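Local coordinates for GAF domain/HD domain protein (Geobacter sulfurreducens, PDB 3EEA) that is of unknown function, pairing the GAF domain modelled here with an HD-type domain, and may have phosphatase activity, at residues V29-F39 with V120-T129. Numbering follows the deposited sequence.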
ATOM      1  N   VAL A  29      -3.455 -10.340   1.834  1.00 16.90           N
ATOM      2  CA  VAL A  29      -4.513 -11.197   1.303  1.00 17.65           C
ATOM      3  C   VAL A  29      -3.905 -12.557   1.096  1.00 18.43           C
ATOM      4  O   VAL A  29      -2.869 -12.677   0.469  1.00 16.88           O
ATOM      5  CB  VAL A  29      -5.078 -10.643  -0.041  1.00 19.73           C
ATOM      6  CG1 VAL A  29      -6.175 -11.591  -0.621  1.00 17.04           C
ATOM      7  CG2 VAL A  29      -5.656  -9.204   0.107  1.00 20.29           C
ATOM      8  N   LYS A  30      -4.520 -13.597   1.658  1.00 19.69           N
ATOM      9  CA  LYS A  30      -4.020 -14.983   1.480  1.00 20.52           C
ATOM     10  C   LYS A  30      -4.139 -15.381   0.002  1.00 20.52           C
ATOM     11  O   LYS A  30      -5.220 -15.312  -0.607  1.00 19.25           O
ATOM     12  CB  LYS A  30      -4.794 -15.968   2.379  1.00 21.68           C
ATOM     13  CG  LYS A  30      -4.511 -15.715   3.849  1.00 24.98           C
ATOM     14  CD  LYS A  30      -5.276 -16.656   4.815  1.00 31.57           C
ATOM     15  CE  LYS A  30      -4.922 -16.359   6.300  1.00 33.52           C
ATOM     16  NZ  LYS A  30      -5.679 -17.253   7.254  1.00 36.12           N
ATOM     17  N   THR A  31      -3.013 -15.774  -0.585  1.00 20.17           N
ATOM     18  CA  THR A  31      -2.969 -16.124  -1.997  1.00 20.88           C
ATOM     19  C   THR A  31      -1.943 -17.237  -2.224  1.00 21.10           C
ATOM     20  O   THR A  31      -0.959 -17.353  -1.463  1.00 22.33           O
ATOM     21  CB  THR A  31      -2.514 -14.874  -2.851  1.00 22.41           C
ATOM     22  OG1 THR A  31      -1.120 -14.604  -2.614  1.00 28.40           O
ATOM     23  CG2 THR A  31      -3.274 -13.657  -2.482  1.00 25.21           C
ATOM     24  N   ARG A  32      -2.154 -18.062  -3.238  1.00 20.02           N
ATOM     25  CA  ARG A  32      -1.135 -19.023  -3.640  1.00 19.58           C
ATOM     26  C   ARG A  32      -0.008 -18.344  -4.440  1.00 19.19           C
ATOM     27  O   ARG A  32       1.207 -18.564  -4.213  1.00 18.75           O
ATOM     28  CB  ARG A  32      -1.814 -20.101  -4.431  1.00 20.04           C
ATOM     29  CG  ARG A  32      -0.938 -21.231  -4.911  1.00 22.39           C
ATOM     30  CD  ARG A  32      -1.740 -22.112  -5.797  1.00 24.78           C
ATOM     31  NE  ARG A  32      -0.910 -23.140  -6.401  1.00 27.57           N
ATOM     32  CZ  ARG A  32      -0.604 -24.294  -5.800  1.00 31.93           C
ATOM     33  NH1 ARG A  32      -1.025 -24.544  -4.556  1.00 31.17           N
ATOM     34  NH2 ARG A  32       0.158 -25.180  -6.431  1.00 30.89           N
ATOM     35  N   TRP A  33      -0.395 -17.535  -5.410  1.00 18.61           N
ATOM     36  CA  TRP A  33       0.587 -16.789  -6.169  1.00 16.97           C
ATOM     37  C   TRP A  33      -0.016 -15.535  -6.802  1.00 16.33           C
ATOM     38  O   TRP A  33      -1.257 -15.362  -6.779  1.00 16.29           O
ATOM     39  CB  TRP A  33       1.201 -17.649  -7.246  1.00 16.86           C
ATOM     40  CG  TRP A  33       0.326 -18.370  -8.147  1.00 17.19           C
ATOM     41  CD1 TRP A  33       0.191 -19.751  -8.200  1.00 21.17           C
ATOM     42  CD2 TRP A  33      -0.395 -17.865  -9.312  1.00 20.37           C
ATOM     43  NE1 TRP A  33      -0.631 -20.099  -9.213  1.00 18.28           N
ATOM     44  CE2 TRP A  33      -1.009 -18.982  -9.925  1.00 18.59           C
ATOM     45  CE3 TRP A  33      -0.654 -16.581  -9.826  1.00 19.47           C
ATOM     46  CZ2 TRP A  33      -1.829 -18.870 -11.054  1.00 21.14           C
ATOM     47  CZ3 TRP A  33      -1.480 -16.458 -10.963  1.00 21.50           C
ATOM     48  CH2 TRP A  33      -2.077 -17.601 -11.551  1.00 22.68           C
ATOM     49  N   ILE A  34       0.887 -14.681  -7.267  1.00 15.39           N
ATOM     50  CA  ILE A  34       0.626 -13.408  -7.938  1.00 16.17           C
ATOM     51  C   ILE A  34       1.505 -13.316  -9.177  1.00 15.97           C
ATOM     52  O   ILE A  34       2.688 -13.678  -9.140  1.00 17.52           O
ATOM     53  CB  ILE A  34       0.941 -12.180  -7.021  1.00 16.88           C
ATOM     54  CG1 ILE A  34       0.238 -12.371  -5.683  1.00 20.77           C
ATOM     55  CG2 ILE A  34       0.587 -10.863  -7.751  1.00 15.80           C
ATOM     56  CD1 ILE A  34       0.349 -11.196  -4.656  1.00 27.64           C
ATOM     57  N   ALA A  35       0.907 -12.923 -10.293  1.00 15.53           N
ATOM     58  CA  ALA A  35       1.597 -12.801 -11.556  1.00 15.05           C
ATOM     59  C   ALA A  35       1.292 -11.421 -12.158  1.00 15.28           C
ATOM     60  O   ALA A  35       0.119 -11.110 -12.388  1.00 16.71           O
ATOM     61  CB  ALA A  35       1.153 -13.914 -12.506  1.00 15.09           C
ATOM     62  N   VAL A  36       2.328 -10.612 -12.406  1.00 13.47           N
ATOM     63  CA  VAL A  36       2.166  -9.260 -12.867  1.00 13.89           C
ATOM     64  C   VAL A  36       2.687  -9.157 -14.275  1.00 14.05           C
ATOM     65  O   VAL A  36       3.770  -9.668 -14.563  1.00 15.22           O
ATOM     66  CB  VAL A  36       2.931  -8.218 -11.952  1.00 13.84           C
ATOM     67  CG1 VAL A  36       2.681  -6.772 -12.500  1.00 15.18           C
ATOM     68  CG2 VAL A  36       2.534  -8.419 -10.497  1.00 15.17           C
ATOM     69  N   TYR A  37       1.917  -8.490 -15.127  1.00 13.34           N
ATOM     70  CA  TYR A  37       2.245  -8.240 -16.517  1.00 14.76           C
ATOM     71  C   TYR A  37       2.115  -6.763 -16.880  1.00 16.51           C
ATOM     72  O   TYR A  37       1.262  -6.036 -16.320  1.00 15.92           O
ATOM     73  CB  TYR A  37       1.239  -8.952 -17.399  1.00 14.02           C
ATOM     74  CG  TYR A  37       1.299 -10.456 -17.343  1.00 14.90           C
ATOM     75  CD1 TYR A  37       1.891 -11.209 -18.383  1.00 14.37           C
ATOM     76  CD2 TYR A  37       0.773 -11.143 -16.256  1.00 14.43           C
ATOM     77  CE1 TYR A  37       1.958 -12.591 -18.304  1.00 13.83           C
ATOM     78  CE2 TYR A  37       0.793 -12.528 -16.212  1.00 14.75           C
ATOM     79  CZ  TYR A  37       1.388 -13.240 -17.220  1.00 14.67           C
ATOM     80  OH  TYR A  37       1.422 -14.600 -17.123  1.00 18.08           O
ATOM     81  N   PHE A  38       2.912  -6.315 -17.851  1.00 17.51           N
ATOM     82  CA  PHE A  38       2.720  -4.995 -18.405  1.00 17.81           C
ATOM     83  C   PHE A  38       2.107  -5.069 -19.789  1.00 19.76           C
ATOM     84  O   PHE A  38       2.368  -6.015 -20.535  1.00 19.29           O
ATOM     85  CB  PHE A  38       4.039  -4.253 -18.455  1.00 17.56           C
ATOM     86  CG  PHE A  38       4.550  -3.823 -17.118  1.00 20.05           C
ATOM     87  CD1 PHE A  38       3.722  -3.142 -16.225  1.00 23.48           C
ATOM     88  CD2 PHE A  38       5.857  -4.058 -16.758  1.00 22.50           C
ATOM     89  CE1 PHE A  38       4.199  -2.738 -14.998  1.00 25.84           C
ATOM     90  CE2 PHE A  38       6.360  -3.639 -15.515  1.00 25.28           C
ATOM     91  CZ  PHE A  38       5.535  -2.983 -14.641  1.00 25.02           C
ATOM     92  N   PHE A  39       1.309  -4.069 -20.133  1.00 21.97           N
ATOM     93  CA  PHE A  39       0.687  -4.028 -21.458  1.00 25.14           C
ATOM     94  C   PHE A  39       1.648  -3.331 -22.410  1.00 28.29           C
ATOM     95  O   PHE A  39       2.082  -2.204 -22.134  1.00 29.23           O
ATOM     96  CB  PHE A  39      -0.626  -3.296 -21.440  1.00 25.33           C
ATOM     97  CG  PHE A  39      -1.411  -3.442 -22.734  1.00 28.87           C
ATOM     98  CD1 PHE A  39      -1.846  -4.672 -23.154  1.00 29.43           C
ATOM     99  CD2 PHE A  39      -1.699  -2.335 -23.509  1.00 32.71           C
ATOM    100  CE1 PHE A  39      -2.588  -4.813 -24.333  1.00 30.90           C
ATOM    101  CE2 PHE A  39      -2.426  -2.469 -24.696  1.00 34.30           C
ATOM    102  CZ  PHE A  39      -2.868  -3.723 -25.094  1.00 31.42           C
ATOM    103  N   VAL A 120      -5.293   1.183 -19.554  1.00 20.94           N
ATOM    104  CA  VAL A 120      -4.805  -0.071 -18.948  1.00 20.05           C
ATOM    105  C   VAL A 120      -3.342  -0.170 -19.315  1.00 19.27           C
ATOM    106  O   VAL A 120      -3.013  -0.168 -20.523  1.00 20.79           O
ATOM    107  CB  VAL A 120      -5.583  -1.309 -19.447  1.00 18.98           C
ATOM    108  CG1 VAL A 120      -4.983  -2.633 -18.897  1.00 20.51           C
ATOM    109  CG2 VAL A 120      -7.041  -1.220 -19.107  1.00 20.54           C
ATOM    110  N   ILE A 121      -2.457  -0.214 -18.308  1.00 16.96           N
ATOM    111  CA  ILE A 121      -1.019  -0.336 -18.503  1.00 16.91           C
ATOM    112  C   ILE A 121      -0.406  -1.676 -18.105  1.00 15.10           C
ATOM    113  O   ILE A 121       0.802  -1.901 -18.283  1.00 15.46           O
ATOM    114  CB  ILE A 121      -0.230   0.780 -17.785  1.00 18.38           C
ATOM    115  CG1 ILE A 121      -0.312   0.672 -16.252  1.00 19.17           C
ATOM    116  CG2 ILE A 121      -0.744   2.160 -18.218  1.00 22.11           C
ATOM    117  CD1 ILE A 121       0.643   1.645 -15.572  1.00 24.30           C
ATOM    118  N   GLY A 122      -1.242  -2.583 -17.623  1.00 16.04           N
ATOM    119  CA  GLY A 122      -0.766  -3.854 -17.106  1.00 15.78           C
ATOM    120  C   GLY A 122      -1.883  -4.600 -16.412  1.00 14.85           C
ATOM    121  O   GLY A 122      -3.078  -4.204 -16.476  1.00 13.82           O
ATOM    122  N   ALA A 123      -1.543  -5.723 -15.806  1.00 14.18           N
ATOM    123  CA  ALA A 123      -2.544  -6.544 -15.135  1.00 14.29           C
ATOM    124  C   ALA A 123      -1.884  -7.308 -13.971  1.00 13.78           C
ATOM    125  O   ALA A 123      -0.742  -7.678 -14.077  1.00 15.06           O
ATOM    126  CB  ALA A 123      -3.214  -7.502 -16.111  1.00 16.49           C
ATOM    127  N   VAL A 124      -2.620  -7.522 -12.900  1.00 13.74           N
ATOM    128  CA  VAL A 124      -2.172  -8.337 -11.757  1.00 13.53           C
ATOM    129  C   VAL A 124      -3.145  -9.492 -11.638  1.00 14.44           C
ATOM    130  O   VAL A 124      -4.368  -9.273 -11.481  1.00 15.33           O
ATOM    131  CB  VAL A 124      -2.162  -7.518 -10.450  1.00 13.19           C
ATOM    132  CG1 VAL A 124      -1.746  -8.371  -9.235  1.00 13.02           C
ATOM    133  CG2 VAL A 124      -1.237  -6.309 -10.594  1.00 16.18           C
ATOM    134  N   PHE A 125      -2.632 -10.713 -11.711  1.00 14.46           N
ATOM    135  CA  PHE A 125      -3.448 -11.896 -11.481  1.00 14.77           C
ATOM    136  C   PHE A 125      -3.070 -12.541 -10.136  1.00 14.70           C
ATOM    137  O   PHE A 125      -1.878 -12.661  -9.794  1.00 14.30           O
ATOM    138  CB  PHE A 125      -3.232 -12.867 -12.580  1.00 15.87           C
ATOM    139  CG  PHE A 125      -3.506 -12.298 -13.963  1.00 17.73           C
ATOM    140  CD1 PHE A 125      -4.792 -12.267 -14.458  1.00 18.69           C
ATOM    141  CD2 PHE A 125      -2.479 -11.735 -14.724  1.00 16.91           C
ATOM    142  CE1 PHE A 125      -5.044 -11.741 -15.735  1.00 17.83           C
ATOM    143  CE2 PHE A 125      -2.715 -11.209 -16.002  1.00 16.87           C
ATOM    144  CZ  PHE A 125      -4.006 -11.189 -16.489  1.00 17.40           C
ATOM    145  N   MET A 126      -4.074 -12.905  -9.373  1.00 16.20           N
ATOM    146  CA  MET A 126      -3.900 -13.488  -8.033  1.00 15.58           C
ATOM    147  C   MET A 126      -4.699 -14.761  -8.014  1.00 16.84           C
ATOM    148  O   MET A 126      -5.772 -14.806  -8.587  1.00 16.85           O
ATOM    149  CB  MET A 126      -4.391 -12.531  -6.974  1.00 17.13           C
ATOM    150  CG  MET A 126      -3.477 -11.244  -6.928  1.00 20.47           C
ATOM    151  SD  MET A 126      -3.995 -10.069  -5.699  1.00 21.45           S
ATOM    152  CE  MET A 126      -3.686 -10.903  -4.202  1.00 21.42           C
ATOM    153  N   ALA A 127      -4.132 -15.805  -7.403  1.00 17.98           N
ATOM    154  CA  ALA A 127      -4.738 -17.124  -7.432  1.00 18.98           C
ATOM    155  C   ALA A 127      -4.704 -17.737  -6.048  1.00 19.41           C
ATOM    156  O   ALA A 127      -3.750 -17.541  -5.302  1.00 19.19           O
ATOM    157  CB  ALA A 127      -3.972 -18.054  -8.425  1.00 19.27           C
ATOM    158  N   ARG A 128      -5.744 -18.482  -5.748  1.00 20.36           N
ATOM    159  CA  ARG A 128      -5.680 -19.487  -4.695  1.00 22.94           C
ATOM    160  C   ARG A 128      -6.497 -20.734  -5.060  1.00 22.77           C
ATOM    161  O   ARG A 128      -7.292 -20.729  -6.029  1.00 22.80           O
ATOM    162  CB  ARG A 128      -5.996 -18.912  -3.314  1.00 24.83           C
ATOM    163  CG  ARG A 128      -7.127 -18.138  -3.191  1.00 24.93           C
ATOM    164  CD  ARG A 128      -7.036 -17.347  -1.874  1.00 29.64           C
ATOM    165  NE  ARG A 128      -8.344 -16.943  -1.508  1.00 26.51           N
ATOM    166  CZ  ARG A 128      -8.713 -15.906  -0.754  1.00 23.76           C
ATOM    167  NH1 ARG A 128     -10.001 -15.750  -0.601  1.00 20.28           N
ATOM    168  NH2 ARG A 128      -7.886 -15.041  -0.203  1.00 24.45           N
ATOM    169  N   THR A 129      -6.246 -21.832  -4.334  1.00 23.09           N
ATOM    170  CA  THR A 129      -6.866 -23.096  -4.710  1.00 23.87           C
ATOM    171  C   THR A 129      -8.325 -22.982  -4.434  1.00 24.56           C
ATOM    172  O   THR A 129      -8.721 -22.269  -3.510  1.00 24.81           O
ATOM    173  CB  THR A 129      -6.241 -24.293  -3.982  1.00 24.19           C
ATOM    174  OG1 THR A 129      -6.212 -24.026  -2.576  1.00 24.44           O
ATOM    175  CG2 THR A 129      -4.805 -24.498  -4.495  1.00 22.71           C
TER
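With CG wedged between its backbone N and carbonyl carbon (chi1 51°), Trp33 lays its indole across Ala127, while Phe125, CG anti to the carbonyl carbon, turns its ring edge to Tyr37. Both pairs join strands 33-39 and 120-129, antiparallel neighbours in the middle of the five-stranded 2-1-5-4-3 sheet of this GAF domain. Ala127 CB sits 3.4 Å from the centroid of the Trp33 six-membered ring, a CH-pi contact over the face. Further along, Tyr37 CD2 reaches Phe125 CE2 at 3.5 Å, the ring planes at 84°. Trp33, Tyr37 and Phe125, together with Arg32, line a pocket holding a polyether that probably came from the crystallisation liquor. Replacing Trp33 with an alanine is likely to strip the Ala127 methyl of its aromatic cover and open a gap in the pocket wall. On the other face Ile34 packs beside Val124 and Met126; Ile34 and Val36 also meet helix 14-28, and Met126 meets helix 137-158. A classic beta bulge sets Arg32 and Trp33 both against Ala127. Past it, Arg128, also salt-bridged to Glu139, sends NH2 in the guanidinium plane to a lone pair of Lys30 O, 2.7 Å away and almost perfectly straight at 179°.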